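Local coordinates for protein transcriptional regulator, LacI family (Burkholderia phymatum, PDB 2RGY) that probably regulates transcription as a LacI-family repressor or activator, its periplasmic-binding-protein-like domain likely sensing a small effector such as a sugar, at residues Y23-K28 with P243-T248; L8-L13 with H38-V43; A106-D111 with W264-E269. All coordinates share one frame; numbering follows the deposited sequence.

Interaction 1: residues Y23-K28 with P243-T248; sequences YGTILK and PTAELT
T244, A245 and T248 form the face that helix 244-260 turns to T25 and I26 of helix 21-36. The two short axes approach to 9.1 Å and run in the same general direction, crossing at -35°. No hydrogen bond joins the segments, which bury 200 Å² between them, and the closest contacts are mostly between carbons. T244, the first helical residue after the N-cap position of P243, directs its CG2 between two partners: it lies 4.0 Å from T25 CG2, methyl against methyl, and as near to I26 CG1. That methyl stands anti to the T244 backbone N (chi1 -66° for OG1), which presents carbon rather than hydroxyl to the helix opposite. A245 follows, offering only CA and CB. T25 CG2 rests against it, 3.9 Å from A245 CA and equally close to A245 CB, so a threonine methyl packs on a stretch of helix without a long side chain; the T25 and A245 CA atoms are 6.2 Å apart. The hydroxyl of T25 bonds instead to S21 O in its own helix. One turn on, T248 crosses I26 at about a right angle, with OG1 3.8 Å from I26 CG1 and CG2 near I26 O. T248 OG1 also donates to T244 O at 2.8 Å. This carbonyl takes the T248 backbone N as well, and the two donors reach it from opposite faces of its plane, so the threonine hydroxyl is satisfied inside its own helix while CG2 packs toward I26. Around this pair, Q29 and T30 of helix 21-36 extend the surface met by T248, I26 continues onto I74 after strand 70-73, and F19 of the second subunit packs on T25, placing the helix pair beside the dimer interface.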
loop_
_atom_site.group_PDB
_atom_site.type_symbol
_atom_site.label_atom_id
_atom_site.label_comp_id
_atom_site.label_asym_id
_atom_site.label_seq_id
_atom_site.Cartn_x
_atom_site.Cartn_y
_atom_site.Cartn_z
ATOM N N TYR A 23 1.247 -3.709 -6.020
ATOM C CA TYR A 23 2.688 -3.886 -5.966
ATOM C C TYR A 23 3.088 -4.586 -4.676
ATOM O O TYR A 23 4.078 -5.309 -4.650
ATOM C CB TYR A 23 3.395 -2.543 -6.118
ATOM C CG TYR A 23 3.191 -1.975 -7.503
ATOM C CD1 TYR A 23 3.725 -2.614 -8.618
ATOM C CD2 TYR A 23 2.398 -0.850 -7.705
ATOM C CE1 TYR A 23 3.469 -2.153 -9.909
ATOM C CE2 TYR A 23 2.134 -0.375 -8.990
ATOM C CZ TYR A 23 2.674 -1.035 -10.088
ATOM O OH TYR A 23 2.408 -0.585 -11.365
ATOM N N GLY A 24 2.317 -4.381 -3.612
ATOM C CA GLY A 24 2.619 -5.050 -2.360
ATOM C C GLY A 24 2.496 -6.554 -2.541
ATOM O O GLY A 24 3.271 -7.328 -1.978
ATOM N N THR A 25 1.514 -6.970 -3.334
ATOM C CA THR A 25 1.285 -8.390 -3.602
ATOM C C THR A 25 2.479 -9.007 -4.323
ATOM O O THR A 25 2.909 -10.116 -4.016
ATOM C CB THR A 25 0.034 -8.581 -4.485
ATOM O OG1 THR A 25 -1.098 -8.009 -3.817
ATOM C CG2 THR A 25 -0.221 -10.063 -4.747
ATOM N N ILE A 26 3.005 -8.269 -5.292
ATOM C CA ILE A 26 4.147 -8.723 -6.069
ATOM C C ILE A 26 5.366 -8.842 -5.168
ATOM O O ILE A 26 6.106 -9.819 -5.255
ATOM C CB ILE A 26 4.425 -7.741 -7.215
ATOM C CG1 ILE A 26 3.223 -7.718 -8.158
ATOM C CG2 ILE A 26 5.678 -8.134 -7.970
ATOM C CD1 ILE A 26 3.298 -6.640 -9.202
ATOM N N LEU A 27 5.560 -7.856 -4.297
ATOM C CA LEU A 27 6.689 -7.869 -3.373
ATOM C C LEU A 27 6.559 -9.042 -2.409
ATOM O O LEU A 27 7.523 -9.773 -2.164
ATOM C CB LEU A 27 6.742 -6.570 -2.559
ATOM C CG LEU A 27 6.791 -5.245 -3.327
ATOM C CD1 LEU A 27 6.714 -4.101 -2.343
ATOM C CD2 LEU A 27 8.066 -5.164 -4.154
ATOM N N LYS A 28 5.364 -9.220 -1.855
ATOM C CA LYS A 28 5.140 -10.297 -0.903
ATOM C C LYS A 28 5.410 -11.672 -1.504
ATOM O O LYS A 28 6.159 -12.454 -0.927
ATOM C CB LYS A 28 3.709 -10.234 -0.356
ATOM C CG LYS A 28 3.355 -11.338 0.644
ATOM C CD LYS A 28 1.894 -11.196 1.104
ATOM C CE LYS A 28 1.419 -12.397 1.933
ATOM N NZ LYS A 28 -0.057 -12.326 2.248
ATOM N N PRO A 243 -5.601 -12.322 -11.251
ATOM C CA PRO A 243 -4.800 -13.280 -10.476
ATOM C C PRO A 243 -3.336 -12.875 -10.377
ATOM O O PRO A 243 -2.457 -13.561 -10.883
ATOM C CB PRO A 243 -4.991 -14.577 -11.251
ATOM C CG PRO A 243 -4.933 -14.089 -12.659
ATOM C CD PRO A 243 -5.777 -12.804 -12.632
ATOM N N THR A 244 -3.089 -11.766 -9.696
ATOM C CA THR A 244 -1.743 -11.237 -9.538
ATOM C C THR A 244 -0.830 -12.082 -8.662
ATOM O O THR A 244 0.340 -12.271 -8.991
ATOM C CB THR A 244 -1.808 -9.805 -8.981
ATOM O OG1 THR A 244 -2.423 -8.959 -9.963
ATOM C CG2 THR A 244 -0.415 -9.280 -8.651
ATOM N N ALA A 245 -1.350 -12.586 -7.551
ATOM C CA ALA A 245 -0.543 -13.413 -6.658
ATOM C C ALA A 245 -0.099 -14.697 -7.359
ATOM O O ALA A 245 1.062 -15.094 -7.255
ATOM C CB ALA A 245 -1.324 -13.748 -5.399
ATOM N N GLU A 246 -1.020 -15.333 -8.081
ATOM C CA GLU A 246 -0.719 -16.578 -8.788
ATOM C C GLU A 246 0.300 -16.410 -9.910
ATOM O O GLU A 246 1.223 -17.209 -10.034
ATOM C CB GLU A 246 -1.998 -17.199 -9.370
ATOM C CG GLU A 246 -3.028 -17.631 -8.336
ATOM C CD GLU A 246 -4.117 -16.586 -8.137
ATOM O OE1 GLU A 246 -3.794 -15.455 -7.711
ATOM O OE2 GLU A 246 -5.296 -16.893 -8.422
ATOM N N LEU A 247 0.130 -15.380 -10.731
ATOM C CA LEU A 247 1.062 -15.157 -11.829
ATOM C C LEU A 247 2.447 -14.813 -11.294
ATOM O O LEU A 247 3.457 -15.262 -11.840
ATOM C CB LEU A 247 0.544 -14.051 -12.757
ATOM C CG LEU A 247 -0.607 -14.487 -13.681
ATOM C CD1 LEU A 247 -1.188 -13.286 -14.415
ATOM C CD2 LEU A 247 -0.100 -15.530 -14.680
ATOM N N THR A 248 2.498 -14.043 -10.214
ATOM C CA THR A 248 3.775 -13.670 -9.621
ATOM C C THR A 248 4.448 -14.923 -9.053
ATOM O O THR A 248 5.630 -15.167 -9.275
ATOM C CB THR A 248 3.606 -12.638 -8.478
ATOM O OG1 THR A 248 3.001 -11.442 -8.983
ATOM C CG2 THR A 248 4.954 -12.293 -7.884
#

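Interaction 2: residues L8-L13 with H38-V43; sequences LGIIGL and HRHVVV
I10 to L13 pair in parallel register with H40 to V43, and the tight part of the contact is this strand pairing. Four backbone bonds alternate across it: H40 N to G9 O, I11 N to H40 O, V42 N to I11 O and L13 N to V42 O. The last is the shortest, with L13 N 2.9 Å from V42 O. CA-H...O contacts use the same carbonyls, as from I10 CA to H40 O. Side chains pack on both faces. On the face of I10 and V42, I10 CG2 presses on V42 CG2 at 3.4 Å, closer than usual van der Waals contact; on the other, L13 CB meets V41 CG2 at 3.9 Å. I10 sets its CG1 branch beside the backbone N (chi1 -42°), and chi2 of -54° then carries CD1 to 3.6 Å from H40 CB.

The end at G9 and R39 is looser and wetter. There R39 lays CB 3.4 Å from G9 O, and its guanidinium makes a cation-pi contact with Y260. A water donates to G9 O at 2.6 Å and lies 2.8 Å from H40 ND1, so G9 O has both H40 N and this water as partners. H40 NE2 bonds to F62 O of the second subunit, whose F62 ring stacks on the imidazole.

These are the neighbouring strands of a beta-alpha-beta unit joined through helix 21-36, and V41 to V43 pair antiparallel with a strand of the second subunit. The chemistry thus divides: backbone bonds and aliphatic contacts bind the strands, whereas H40, held through both ring nitrogens, ties this edge to water and to the dimer partner.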
loop_
_atom_site.group_PDB
_atom_site.type_symbol
_atom_site.label_atom_id
_atom_site.label_comp_id
_atom_site.label_asym_id
_atom_site.label_seq_id
_atom_site.Cartn_x
_atom_site.Cartn_y
_atom_site.Cartn_z
ATOM N N LEU A 8 25.229 -15.622 -5.966
ATOM C CA LEU A 8 25.069 -14.579 -4.907
ATOM C C LEU A 8 23.928 -14.925 -3.957
ATOM O O LEU A 8 23.908 -14.480 -2.813
ATOM C CB LEU A 8 24.807 -13.211 -5.552
ATOM C CG LEU A 8 24.535 -11.988 -4.671
ATOM C CD1 LEU A 8 25.728 -11.697 -3.756
ATOM C CD2 LEU A 8 24.274 -10.791 -5.585
ATOM N N GLY A 9 22.978 -15.719 -4.436
ATOM C CA GLY A 9 21.845 -16.101 -3.609
ATOM C C GLY A 9 20.796 -15.006 -3.482
ATOM O O GLY A 9 20.000 -15.008 -2.540
ATOM N N ILE A 10 20.802 -14.069 -4.428
ATOM C CA ILE A 10 19.848 -12.961 -4.427
ATOM C C ILE A 10 19.225 -12.759 -5.800
ATOM O O ILE A 10 19.905 -12.827 -6.826
ATOM C CB ILE A 10 20.509 -11.601 -4.072
ATOM C CG1 ILE A 10 21.491 -11.752 -2.915
ATOM C CG2 ILE A 10 19.441 -10.592 -3.711
ATOM C CD1 ILE A 10 20.917 -12.389 -1.695
ATOM N N ILE A 11 17.926 -12.507 -5.812
ATOM C CA ILE A 11 17.229 -12.230 -7.049
ATOM C C ILE A 11 16.817 -10.773 -6.939
ATOM O O ILE A 11 16.413 -10.320 -5.872
ATOM C CB ILE A 11 15.999 -13.155 -7.226
ATOM C CG1 ILE A 11 16.471 -14.524 -7.729
ATOM C CG2 ILE A 11 15.001 -12.541 -8.204
ATOM C CD1 ILE A 11 15.349 -15.496 -8.052
ATOM N N GLY A 12 16.963 -10.020 -8.019
ATOM C CA GLY A 12 16.589 -8.618 -7.974
ATOM C C GLY A 12 15.151 -8.424 -8.404
ATOM O O GLY A 12 14.644 -9.204 -9.201
ATOM N N LEU A 13 14.494 -7.395 -7.878
ATOM C CA LEU A 13 13.105 -7.117 -8.222
ATOM C C LEU A 13 12.841 -5.631 -8.440
ATOM O O LEU A 13 13.105 -4.814 -7.561
ATOM C CB LEU A 13 12.171 -7.615 -7.115
ATOM C CG LEU A 13 10.723 -7.107 -7.180
ATOM C CD1 LEU A 13 10.051 -7.569 -8.465
ATOM C CD2 LEU A 13 9.955 -7.622 -5.969
ATOM N N HIS A 38 15.395 -20.407 0.898
ATOM C CA HIS A 38 16.421 -19.800 1.743
ATOM C C HIS A 38 17.289 -18.751 1.058
ATOM O O HIS A 38 18.493 -18.686 1.298
ATOM C CB HIS A 38 17.308 -20.902 2.325
ATOM C CG HIS A 38 16.536 -21.995 2.996
ATOM N ND1 HIS A 38 15.714 -21.767 4.080
ATOM C CD2 HIS A 38 16.434 -23.318 2.719
ATOM C CE1 HIS A 38 15.139 -22.901 4.441
ATOM N NE2 HIS A 38 15.559 -23.856 3.632
ATOM N N ARG A 39 16.675 -17.925 0.218
ATOM C CA ARG A 39 17.407 -16.879 -0.476
ATOM C C ARG A 39 16.718 -15.525 -0.315
ATOM O O ARG A 39 15.585 -15.457 0.154
ATOM C CB ARG A 39 17.590 -17.259 -1.946
ATOM C CG ARG A 39 18.549 -18.447 -2.106
ATOM C CD ARG A 39 18.694 -18.893 -3.548
ATOM N NE ARG A 39 19.722 -19.923 -3.730
ATOM C CZ ARG A 39 19.530 -21.233 -3.573
ATOM N NH1 ARG A 39 18.343 -21.710 -3.217
ATOM N NH2 ARG A 39 20.523 -22.076 -3.814
ATOM N N HIS A 40 17.400 -14.456 -0.712
ATOM C CA HIS A 40 16.881 -13.107 -0.535
ATOM C C HIS A 40 16.485 -12.316 -1.782
ATOM O O HIS A 40 16.801 -12.681 -2.913
ATOM C CB HIS A 40 17.897 -12.279 0.246
ATOM C CG HIS A 40 18.348 -12.910 1.527
ATOM N ND1 HIS A 40 19.179 -14.010 1.567
ATOM C CD2 HIS A 40 18.119 -12.564 2.814
ATOM C CE1 HIS A 40 19.448 -14.309 2.826
ATOM N NE2 HIS A 40 18.818 -13.448 3.602
ATOM N N VAL A 41 15.799 -11.208 -1.550
ATOM C CA VAL A 41 15.364 -10.349 -2.630
ATOM C C VAL A 41 15.836 -8.919 -2.389
ATOM O O VAL A 41 15.717 -8.383 -1.287
ATOM C CB VAL A 41 13.835 -10.345 -2.747
ATOM C CG1 VAL A 41 13.230 -9.867 -1.446
ATOM C CG2 VAL A 41 13.392 -9.459 -3.898
ATOM N N VAL A 42 16.405 -8.325 -3.425
ATOM C CA VAL A 42 16.846 -6.948 -3.370
ATOM C C VAL A 42 15.803 -6.217 -4.199
ATOM O O VAL A 42 15.530 -6.606 -5.335
ATOM C CB VAL A 42 18.226 -6.760 -4.019
ATOM C CG1 VAL A 42 18.449 -5.284 -4.343
ATOM C CG2 VAL A 42 19.306 -7.251 -3.069
ATOM N N VAL A 43 15.200 -5.181 -3.628
ATOM C CA VAL A 43 14.184 -4.432 -4.350
ATOM C C VAL A 43 14.708 -3.082 -4.801
ATOM O O VAL A 43 15.552 -2.466 -4.140
ATOM C CB VAL A 43 12.920 -4.195 -3.489
ATOM C CG1 VAL A 43 11.841 -3.495 -4.323
ATOM C CG2 VAL A 43 12.397 -5.517 -2.963
HETATM O O HOH W 1 21.022 -15.279 -0.152
#

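Interaction 3: residues A106-D111 with W264-E269; sequences ASFCPD and WEIFRE
F108 and R268 bury the most surface here, 80 and 73 Å², and they meet as ring and guanidinium. R268 NH1 lies over one face of the F108 ring, toward its rim and 3.1 Å from CZ, while R268 CZ is 3.3 Å from the same ring atom. The two planes are inclined by 27°. An arginine chain extended from CG to NE makes this possible, since R268 CG also touches the ring, 3.6 Å from F108 CE1, and the guanidinium continues over the CZ end of the ring. I266 supplies the third element: its CG2 sits at the ring's edge, in plane, 3.7 Å from F108 CE1. It is the branch anti to the I266 backbone N, with CG1 taking the place beside that N (chi1 -52°). F108 is therefore met on a face by the arginine and at an edge by the isoleucine, while A251 of helix 244-260 adds a further contact.

Polar partners grip the guanidinium. A water in its plane accepts from R268 NH1 at 2.9 Å and donates to S107 O at 2.8 Å, bridging the segments, and NH2 bonds to D105 O. R268 also makes a cation-pi contact with W254. A second water donates to R268 O and accepts a longer bond from C109 N.

The loop 264-269 is thereby laid against strand 107-108 at the surface, without any clear direct hydrogen bond between the segments. The chemistry implies an attachment made by the R268 guanidinium laid over a face of the F108 ring, an aliphatic edge contact and water bridges; the bonds on NH1 and NH2 would limit rotation of the guanidinium.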
loop_
_atom_site.group_PDB
_atom_site.type_symbol
_atom_site.label_atom_id
_atom_site.label_comp_id
_atom_site.label_asym_id
_atom_site.label_seq_id
_atom_site.Cartn_x
_atom_site.Cartn_y
_atom_site.Cartn_z
ATOM N N ALA A 106 9.166 -16.071 -20.742
ATOM C CA ALA A 106 9.819 -15.181 -19.783
ATOM C C ALA A 106 8.775 -14.116 -19.425
ATOM O O ALA A 106 9.037 -13.194 -18.649
ATOM C CB ALA A 106 11.040 -14.523 -20.410
ATOM N N SER A 107 7.589 -14.265 -20.010
ATOM C CA SER A 107 6.479 -13.345 -19.797
ATOM C C SER A 107 5.289 -14.022 -19.113
ATOM O O SER A 107 4.812 -15.071 -19.553
ATOM C CB SER A 107 6.018 -12.755 -21.134
ATOM O OG SER A 107 4.806 -12.036 -20.972
ATOM N N PHE A 108 4.831 -13.409 -18.025
ATOM C CA PHE A 108 3.691 -13.905 -17.264
ATOM C C PHE A 108 2.684 -12.768 -17.214
ATOM O O PHE A 108 2.884 -11.768 -16.523
ATOM C CB PHE A 108 4.146 -14.327 -15.874
ATOM C CG PHE A 108 4.876 -15.639 -15.872
ATOM C CD1 PHE A 108 4.204 -16.823 -15.540
ATOM C CD2 PHE A 108 6.221 -15.707 -16.265
ATOM C CE1 PHE A 108 4.857 -18.061 -15.604
ATOM C CE2 PHE A 108 6.888 -16.938 -16.338
ATOM C CZ PHE A 108 6.206 -18.120 -16.004
ATOM N N CYS A 109 1.601 -12.925 -17.964
ATOM C CA CYS A 109 0.598 -11.875 -18.064
ATOM C C CYS A 109 -0.824 -12.413 -18.050
ATOM O O CYS A 109 -1.127 -13.393 -18.715
ATOM C CB CYS A 109 0.841 -11.099 -19.369
ATOM S SG CYS A 109 0.095 -9.449 -19.484
ATOM N N PRO A 110 -1.720 -11.772 -17.290
ATOM C CA PRO A 110 -3.096 -12.266 -17.273
ATOM C C PRO A 110 -3.803 -11.843 -18.567
ATOM O O PRO A 110 -3.217 -11.167 -19.414
ATOM C CB PRO A 110 -3.682 -11.587 -16.042
ATOM C CG PRO A 110 -3.011 -10.251 -16.068
ATOM C CD PRO A 110 -1.566 -10.606 -16.401
ATOM N N ASP A 111 -5.060 -12.242 -18.714
ATOM C CA ASP A 111 -5.828 -11.899 -19.902
ATOM C C ASP A 111 -6.556 -10.567 -19.692
ATOM O O ASP A 111 -7.718 -10.550 -19.302
ATOM C CB ASP A 111 -6.836 -13.015 -20.194
ATOM C CG ASP A 111 -7.565 -12.811 -21.505
ATOM O OD1 ASP A 111 -8.276 -13.743 -21.943
ATOM O OD2 ASP A 111 -7.433 -11.723 -22.099
ATOM N N TRP A 264 9.947 -26.716 -10.004
ATOM C CA TRP A 264 8.548 -26.334 -9.894
ATOM C C TRP A 264 7.816 -26.563 -11.203
ATOM O O TRP A 264 8.381 -26.333 -12.269
ATOM C CB TRP A 264 8.426 -24.839 -9.606
ATOM C CG TRP A 264 8.879 -24.393 -8.257
ATOM C CD1 TRP A 264 9.999 -23.668 -7.957
ATOM C CD2 TRP A 264 8.166 -24.560 -7.029
ATOM N NE1 TRP A 264 10.017 -23.366 -6.613
ATOM C CE2 TRP A 264 8.905 -23.899 -6.025
ATOM C CE3 TRP A 264 6.970 -25.200 -6.685
ATOM C CZ2 TRP A 264 8.477 -23.859 -4.690
ATOM C CZ3 TRP A 264 6.546 -25.160 -5.355
ATOM C CH2 TRP A 264 7.297 -24.494 -4.376
ATOM N N GLU A 265 6.565 -27.007 -11.138
ATOM C CA GLU A 265 5.782 -27.136 -12.356
ATOM C C GLU A 265 5.276 -25.707 -12.488
ATOM O O GLU A 265 4.885 -25.095 -11.491
ATOM C CB GLU A 265 4.601 -28.103 -12.180
ATOM C CG GLU A 265 5.022 -29.559 -12.022
ATOM C CD GLU A 265 3.836 -30.512 -11.957
ATOM O OE1 GLU A 265 3.073 -30.460 -10.954
ATOM O OE2 GLU A 265 3.671 -31.307 -12.911
ATOM N N ILE A 266 5.294 -25.171 -13.701
ATOM C CA ILE A 266 4.866 -23.793 -13.930
ATOM C C ILE A 266 3.526 -23.675 -14.658
ATOM O O ILE A 266 3.323 -24.304 -15.692
ATOM C CB ILE A 266 5.940 -23.037 -14.741
ATOM C CG1 ILE A 266 7.305 -23.205 -14.070
ATOM C CG2 ILE A 266 5.584 -21.560 -14.851
ATOM C CD1 ILE A 266 7.357 -22.718 -12.641
ATOM N N PHE A 267 2.619 -22.866 -14.108
ATOM C CA PHE A 267 1.302 -22.637 -14.713
ATOM C C PHE A 267 1.163 -21.167 -15.111
ATOM O O PHE A 267 1.540 -20.272 -14.348
ATOM C CB PHE A 267 0.205 -23.059 -13.738
ATOM C CG PHE A 267 0.362 -24.475 -13.257
ATOM C CD1 PHE A 267 1.288 -24.784 -12.256
ATOM C CD2 PHE A 267 -0.343 -25.513 -13.866
ATOM C CE1 PHE A 267 1.519 -26.113 -11.868
ATOM C CE2 PHE A 267 -0.125 -26.853 -13.490
ATOM C CZ PHE A 267 0.810 -27.151 -12.489
ATOM N N ARG A 268 0.635 -20.929 -16.309
ATOM C CA ARG A 268 0.491 -19.574 -16.855
ATOM C C ARG A 268 -0.941 -19.133 -17.153
ATOM O O ARG A 268 -1.155 -18.033 -17.677
ATOM C CB ARG A 268 1.298 -19.462 -18.153
ATOM C CG ARG A 268 2.772 -19.760 -17.994
ATOM C CD ARG A 268 3.388 -20.248 -19.296
ATOM N NE ARG A 268 4.798 -20.555 -19.113
ATOM C CZ ARG A 268 5.738 -19.632 -18.955
ATOM N NH1 ARG A 268 5.410 -18.345 -18.972
ATOM N NH2 ARG A 268 6.997 -19.997 -18.743
ATOM N N GLU A 269 -1.917 -19.978 -16.838
ATOM C CA GLU A 269 -3.314 -19.649 -17.124
ATOM C C GLU A 269 -4.186 -19.588 -15.883
ATOM O O GLU A 269 -4.352 -20.587 -15.184
ATOM C CB GLU A 269 -3.914 -20.680 -18.088
ATOM C CG GLU A 269 -3.191 -20.783 -19.434
ATOM C CD GLU A 269 -3.126 -19.448 -20.158
ATOM O OE1 GLU A 269 -4.166 -18.758 -20.204
ATOM O OE2 GLU A 269 -2.042 -19.084 -20.677
HETATM O O HOH W 2 2.908 -17.107 -19.745
HETATM O O HOH W 3 0.658 -16.010 -18.461
#

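Overall arrangement
Interaction 2 is the buried one, parallel strands tied by backbone bonds, whereas interaction 1 is a partly buried helix pair without hydrogen bonds across it and interaction 3 a surface contact of a guanidinium over a phenyl face, with water bridges. Helix 21-36 links strands 10-14 and 40-44, and so joins interactions 1 and 2: L27 CD2 packs on L13 CD2 at 3.6 Å. Both also touch the second subunit; interaction 3 touches no other chain. L247, which does not touch 23-28, reaches P110 and R268, so helix 244-260 lies between interactions 1 and 3. Interactions 2 and 3 do not touch, yet they involve the strands outermost within this chain of one parallel sheet, which continues past 40-44 into the second subunit.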